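Local coordinates for protein peptidoglycan glycosyltransferase (PDB 5UY7) that belongs to the penicillin-binding proteins and carries a transpeptidase-type domain of the beta-lactamase fold, at residues Ser198-Gln204 and Glu234-Val239; Ile206-Asn210 and Ala518-Thr523. One frame throughout, in Å; residues are numbered along the deposited sequence.

Interaction 1 (Ser198-Gln204 and Glu234-Val239)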
loop_
_atom_site.group_PDB
_atom_site.type_symbol
_atom_site.label_atom_id
_atom_site.label_comp_id
_atom_site.label_asym_id
_atom_site.label_seq_id
_atom_site.Cartn_x
_atom_site.Cartn_y
_atom_site.Cartn_z
ATOM N N SER A 198 -22.061 4.386 -0.162
ATOM C CA SER A 198 -21.287 4.596 -1.374
ATOM C C SER A 198 -20.965 3.293 -2.080
ATOM O O SER A 198 -20.537 3.333 -3.237
ATOM C CB SER A 198 -19.984 5.333 -1.053
ATOM O OG SER A 198 -19.253 4.621 -0.078
ATOM N N ILE A 199 -21.165 2.154 -1.411
ATOM C CA ILE A 199 -20.880 0.859 -2.014
ATOM C C ILE A 199 -21.626 0.729 -3.330
ATOM O O ILE A 199 -22.841 0.945 -3.402
ATOM C CB ILE A 199 -21.266 -0.281 -1.057
ATOM C CG1 ILE A 199 -20.561 -0.134 0.288
ATOM C CG2 ILE A 199 -20.956 -1.638 -1.695
ATOM C CD1 ILE A 199 -19.090 -0.310 0.207
ATOM N N ASP A 200 -20.888 0.390 -4.382
ATOM C CA ASP A 200 -21.441 0.164 -5.710
ATOM C C ASP A 200 -21.668 -1.335 -5.864
ATOM O O ASP A 200 -20.712 -2.109 -5.775
ATOM C CB ASP A 200 -20.470 0.699 -6.760
ATOM C CG ASP A 200 -20.950 0.493 -8.185
ATOM O OD1 ASP A 200 -21.318 -0.638 -8.549
ATOM O OD2 ASP A 200 -20.928 1.474 -8.961
ATOM N N SER A 201 -22.922 -1.746 -6.109
ATOM C CA SER A 201 -23.246 -3.173 -6.129
ATOM C C SER A 201 -22.404 -3.925 -7.151
ATOM O O SER A 201 -22.031 -5.087 -6.930
ATOM C CB SER A 201 -24.729 -3.383 -6.435
ATOM O OG SER A 201 -25.561 -2.870 -5.408
ATOM N N LYS A 202 -22.131 -3.292 -8.291
ATOM C CA LYS A 202 -21.348 -3.934 -9.342
ATOM C C LYS A 202 -19.887 -4.101 -8.933
ATOM O O LYS A 202 -19.289 -5.162 -9.160
ATOM C CB LYS A 202 -21.462 -3.105 -10.622
ATOM C CG LYS A 202 -20.760 -3.657 -11.832
ATOM C CD LYS A 202 -21.359 -3.046 -13.109
ATOM C CE LYS A 202 -21.816 -1.604 -12.897
ATOM N NZ LYS A 202 -22.196 -0.899 -14.158
ATOM N N ILE A 203 -19.288 -3.068 -8.333
ATOM C CA ILE A 203 -17.896 -3.192 -7.917
ATOM C C ILE A 203 -17.781 -4.105 -6.703
ATOM O O ILE A 203 -16.807 -4.857 -6.577
ATOM C CB ILE A 203 -17.284 -1.804 -7.651
ATOM C CG1 ILE A 203 -17.308 -0.974 -8.939
ATOM C CG2 ILE A 203 -15.849 -1.934 -7.147
ATOM C CD1 ILE A 203 -16.785 0.453 -8.789
ATOM N N GLN A 204 -18.770 -4.069 -5.806
ATOM C CA GLN A 204 -18.799 -5.016 -4.695
ATOM C C GLN A 204 -18.814 -6.453 -5.210
ATOM O O GLN A 204 -18.095 -7.314 -4.690
ATOM C CB GLN A 204 -20.022 -4.742 -3.809
ATOM C CG GLN A 204 -20.164 -5.658 -2.599
ATOM C CD GLN A 204 -19.321 -5.201 -1.427
ATOM O OE1 GLN A 204 -18.508 -4.293 -1.568
ATOM N NE2 GLN A 204 -19.521 -5.815 -0.261
ATOM N N GLU A 234 -14.863 7.802 -1.309
ATOM C CA GLU A 234 -15.961 6.867 -1.115
ATOM C C GLU A 234 -15.476 5.430 -1.260
ATOM O O GLU A 234 -14.730 5.100 -2.186
ATOM C CB GLU A 234 -17.077 7.142 -2.127
ATOM C CG GLU A 234 -17.893 8.390 -1.834
ATOM C CD GLU A 234 -18.863 8.742 -2.954
ATOM O OE1 GLU A 234 -19.105 7.893 -3.836
ATOM O OE2 GLU A 234 -19.380 9.872 -2.955
ATOM N N VAL A 235 -15.914 4.570 -0.345
ATOM C CA VAL A 235 -15.657 3.138 -0.459
ATOM C C VAL A 235 -16.627 2.561 -1.478
ATOM O O VAL A 235 -17.845 2.611 -1.284
ATOM C CB VAL A 235 -15.801 2.440 0.899
ATOM C CG1 VAL A 235 -15.654 0.922 0.734
ATOM C CG2 VAL A 235 -14.754 2.957 1.858
ATOM N N LEU A 236 -16.093 2.037 -2.581
ATOM C CA LEU A 236 -16.923 1.451 -3.624
ATOM C C LEU A 236 -17.161 -0.034 -3.405
ATOM O O LEU A 236 -18.170 -0.572 -3.885
ATOM C CB LEU A 236 -16.272 1.660 -4.997
ATOM C CG LEU A 236 -16.006 3.120 -5.375
ATOM C CD1 LEU A 236 -15.322 3.181 -6.741
ATOM C CD2 LEU A 236 -17.306 3.911 -5.402
ATOM N N ALA A 237 -16.250 -0.703 -2.700
ATOM C CA ALA A 237 -16.404 -2.114 -2.379
ATOM C C ALA A 237 -15.680 -2.387 -1.077
ATOM O O ALA A 237 -14.620 -1.816 -0.818
ATOM C CB ALA A 237 -15.858 -3.017 -3.491
ATOM N N LEU A 238 -16.256 -3.272 -0.268
ATOM C CA LEU A 238 -15.656 -3.639 1.012
ATOM C C LEU A 238 -16.111 -5.064 1.285
ATOM O O LEU A 238 -17.292 -5.277 1.570
ATOM C CB LEU A 238 -16.114 -2.672 2.105
ATOM C CG LEU A 238 -15.554 -2.738 3.527
ATOM C CD1 LEU A 238 -14.196 -2.096 3.580
ATOM C CD2 LEU A 238 -16.502 -2.027 4.483
ATOM N N VAL A 239 -15.210 -6.040 1.139
ATOM C CA VAL A 239 -15.583 -7.451 1.166
ATOM C C VAL A 239 -14.677 -8.213 2.122
ATOM O O VAL A 239 -13.450 -8.109 2.035
ATOM C CB VAL A 239 -15.510 -8.090 -0.236
ATOM C CG1 VAL A 239 -15.910 -9.574 -0.165
ATOM C CG2 VAL A 239 -16.418 -7.359 -1.192
#

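Interaction 2 (Ile206-Asn210 and Ala518-Thr523)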
loop_
_atom_site.group_PDB
_atom_site.type_symbol
_atom_site.label_atom_id
_atom_site.label_comp_id
_atom_site.label_asym_id
_atom_site.label_seq_id
_atom_site.Cartn_x
_atom_site.Cartn_y
_atom_site.Cartn_z
ATOM N N ILE A 206 -17.674 -7.472 -8.140
ATOM C CA ILE A 206 -16.359 -7.719 -8.733
ATOM C C ILE A 206 -15.357 -8.097 -7.656
ATOM O O ILE A 206 -14.598 -9.066 -7.793
ATOM C CB ILE A 206 -15.887 -6.485 -9.522
ATOM C CG1 ILE A 206 -16.635 -6.386 -10.847
ATOM C CG2 ILE A 206 -14.385 -6.544 -9.753
ATOM C CD1 ILE A 206 -16.445 -5.055 -11.536
ATOM N N ALA A 207 -15.340 -7.331 -6.560
ATOM C CA ALA A 207 -14.415 -7.618 -5.473
ATOM C C ALA A 207 -14.728 -8.959 -4.826
ATOM O O ALA A 207 -13.823 -9.761 -4.563
ATOM C CB ALA A 207 -14.480 -6.496 -4.436
ATOM N N TYR A 208 -16.009 -9.229 -4.584
ATOM C CA TYR A 208 -16.401 -10.484 -3.955
ATOM C C TYR A 208 -16.035 -11.683 -4.824
ATOM O O TYR A 208 -15.442 -12.658 -4.346
ATOM C CB TYR A 208 -17.905 -10.458 -3.686
ATOM C CG TYR A 208 -18.485 -11.792 -3.332
ATOM C CD1 TYR A 208 -18.457 -12.250 -2.033
ATOM C CD2 TYR A 208 -19.073 -12.588 -4.304
ATOM C CE1 TYR A 208 -19.007 -13.478 -1.705
ATOM C CE2 TYR A 208 -19.610 -13.809 -3.991
ATOM C CZ TYR A 208 -19.567 -14.249 -2.692
ATOM O OH TYR A 208 -20.116 -15.476 -2.397
ATOM N N ALA A 209 -16.409 -11.639 -6.104
ATOM C CA ALA A 209 -16.183 -12.782 -6.982
ATOM C C ALA A 209 -14.701 -13.100 -7.101
ATOM O O ALA A 209 -14.297 -14.268 -7.029
ATOM C CB ALA A 209 -16.781 -12.498 -8.356
ATOM N N ASN A 210 -13.872 -12.070 -7.280
ATOM C CA ASN A 210 -12.451 -12.320 -7.442
ATOM C C ASN A 210 -11.813 -12.770 -6.139
ATOM O O ASN A 210 -10.912 -13.622 -6.146
ATOM C CB ASN A 210 -11.752 -11.068 -7.982
ATOM C CG ASN A 210 -11.985 -10.880 -9.459
ATOM O OD1 ASN A 210 -11.609 -11.727 -10.266
ATOM N ND2 ASN A 210 -12.606 -9.763 -9.831
ATOM N N ALA A 518 -6.983 -8.526 -10.949
ATOM C CA ALA A 518 -8.323 -8.866 -11.407
ATOM C C ALA A 518 -9.331 -7.808 -10.977
ATOM O O ALA A 518 -10.151 -7.350 -11.778
ATOM C CB ALA A 518 -8.719 -10.246 -10.876
ATOM N N ILE A 519 -9.278 -7.389 -9.713
ATOM C CA ILE A 519 -10.253 -6.414 -9.243
ATOM C C ILE A 519 -10.035 -5.069 -9.919
ATOM O O ILE A 519 -10.991 -4.415 -10.344
ATOM C CB ILE A 519 -10.209 -6.297 -7.712
ATOM C CG1 ILE A 519 -10.691 -7.605 -7.092
ATOM C CG2 ILE A 519 -11.033 -5.089 -7.261
ATOM C CD1 ILE A 519 -10.552 -7.667 -5.560
ATOM N N ALA A 520 -8.775 -4.623 -10.010
ATOM C CA ALA A 520 -8.496 -3.336 -10.641
ATOM C C ALA A 520 -8.924 -3.337 -12.106
ATOM O O ALA A 520 -9.596 -2.407 -12.571
ATOM C CB ALA A 520 -7.007 -3.003 -10.517
ATOM N N GLY A 521 -8.532 -4.368 -12.851
ATOM C CA GLY A 521 -8.893 -4.426 -14.261
ATOM C C GLY A 521 -10.391 -4.542 -14.478
ATOM O O GLY A 521 -10.964 -3.855 -15.335
ATOM N N ASP A 522 -11.042 -5.420 -13.713
ATOM C CA ASP A 522 -12.485 -5.585 -13.856
ATOM C C ASP A 522 -13.202 -4.282 -13.543
ATOM O O ASP A 522 -14.207 -3.951 -14.188
ATOM C CB ASP A 522 -13.007 -6.694 -12.942
ATOM C CG ASP A 522 -12.631 -8.090 -13.407
ATOM O OD1 ASP A 522 -12.055 -8.252 -14.507
ATOM O OD2 ASP A 522 -12.937 -9.048 -12.664
ATOM N N THR A 523 -12.716 -3.550 -12.533
ATOM C CA THR A 523 -13.337 -2.279 -12.165
ATOM C C THR A 523 -13.116 -1.223 -13.240
ATOM O O THR A 523 -14.058 -0.505 -13.597
ATOM C CB THR A 523 -12.801 -1.802 -10.810
ATOM O OG1 THR A 523 -13.136 -2.774 -9.814
ATOM C CG2 THR A 523 -13.422 -0.460 -10.424
HETATM O O HOH W 1 -11.586 -11.607 -12.937
#

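Interaction 1 (Ser198-Gln204 and Glu234-Val239)
Gln204, in the first turn of helix 201-217, uses both ends of its amide on one residue of the edge strand 235-241. Its OE1 accepts from Leu238 N at 2.8 Å, the donor lying in the carbonyl plane on a lone pair, and its NE2 donates to Leu238 O at 2.9 Å from above the plane of that carbonyl. With CG anti to the backbone N and the chain bent at chi2 (83°), the amide turns back to the strand, fixed in rotation by the two bonds. Two more hydrogen bonds hold the segment leading into the helix: Asp200 N gives to Leu236 O at 2.9 Å, and Ser198 OG to Val235 O at 2.7 Å. Asp200 is also the N-cap, its OD1 taking Ile203 N from above the carboxylate plane.

Apolar contacts fill in between. Ile199 CD1 lies alongside Val235 CG1 at 3.7 Å, the two side chains pointing the same way, while Ile203 sends CD1 to Leu236 CD1 at 3.7 Å and CG2 to Ala237 CB at 3.8 Å. Val239 CG2 packs against the Gln204 amide.

Leu236 and Ala237 form a classic beta bulge opposite Val227. Val235 O, Leu236 O and both backbone polar atoms of Leu238 are thus bonded to 198-204, tying the helix start to this outermost strand mainly by directed polar bonds.

Interaction 2 (Ile206-Asn210 and Ala518-Thr523)
Segments 206-210 of helix 201-217 and 518-523 of helix 509-526 run roughly antiparallel, their short axes 9.3 Å apart at an angle of 144° between N-to-C directions, and Ala207 and Ile519 bring their CA atoms closest, at 5.7 Å. Asn210 and Asp522 carry the polar side of the contact, reaching for each other from opposite directions. Asn210 ND2 donates to Asp522 OD2 at 2.9 Å along a nearly straight path (172°). The oxygen lies in the amide plane, whereas the nitrogen meets the carboxylate on its anti side and somewhat out of its plane. The same ND2 turns back to its own helix and donates to Ile206 O, which Asn210 N approaches from the opposite face of the carbonyl plane. A water bridges the two groups a second time, donating to Asn210 OD1 at 2.7 Å and at 2.9 Å to Asp522 OD2, the oxygen that already accepts from ND2. Both amide ends are therefore held, which fixes the rotation of the group, while Asp522 OD1 forms a salt bridge with Arg525.

Hydrocarbon packs beside this polar link. Ile206 CG2 reaches Asp522 CB at 3.5 Å, and Ile206 CD1 rests against Asp522 O. Ile519 CG1 meets Asn210 CB at 3.7 Å, and its CD1 reaches Ala207 CA at 3.9 Å. Ala518 CB lies against Asn210 OD1. Thr523 OG1 donates to Ile519 O within its own helix.

Ile519 also touches Val494 and Val496 of strand 492-499 and Ala225 and Val227 of strand 222-229. Pairing of an early and a late helix on one face of the antiparallel sheet is characteristic of the beta-lactamase-like fold of penicillin-binding transpeptidase domains.

Helix 201-217 takes part in both contacts: its first turn and the preceding loop meet the edge strand in interaction 1, and its next turns meet helix 509-526 in interaction 2. The centres of the two contacts are about 11 Å apart, and they touch through a few apolar pairs. Ile203 CD1 lies 3.8 Å from Thr523 CG2, while Ala207 CB is 3.9 Å from both Ala237 CB and Val239 CG2. Val227 of strand 222-229 touches Ile203 and Ile519 of the two helices as well as Ala237. Interaction 1 fastens the start of helix 201-217 to the sheet edge; interaction 2 packs that helix against helix 509-526.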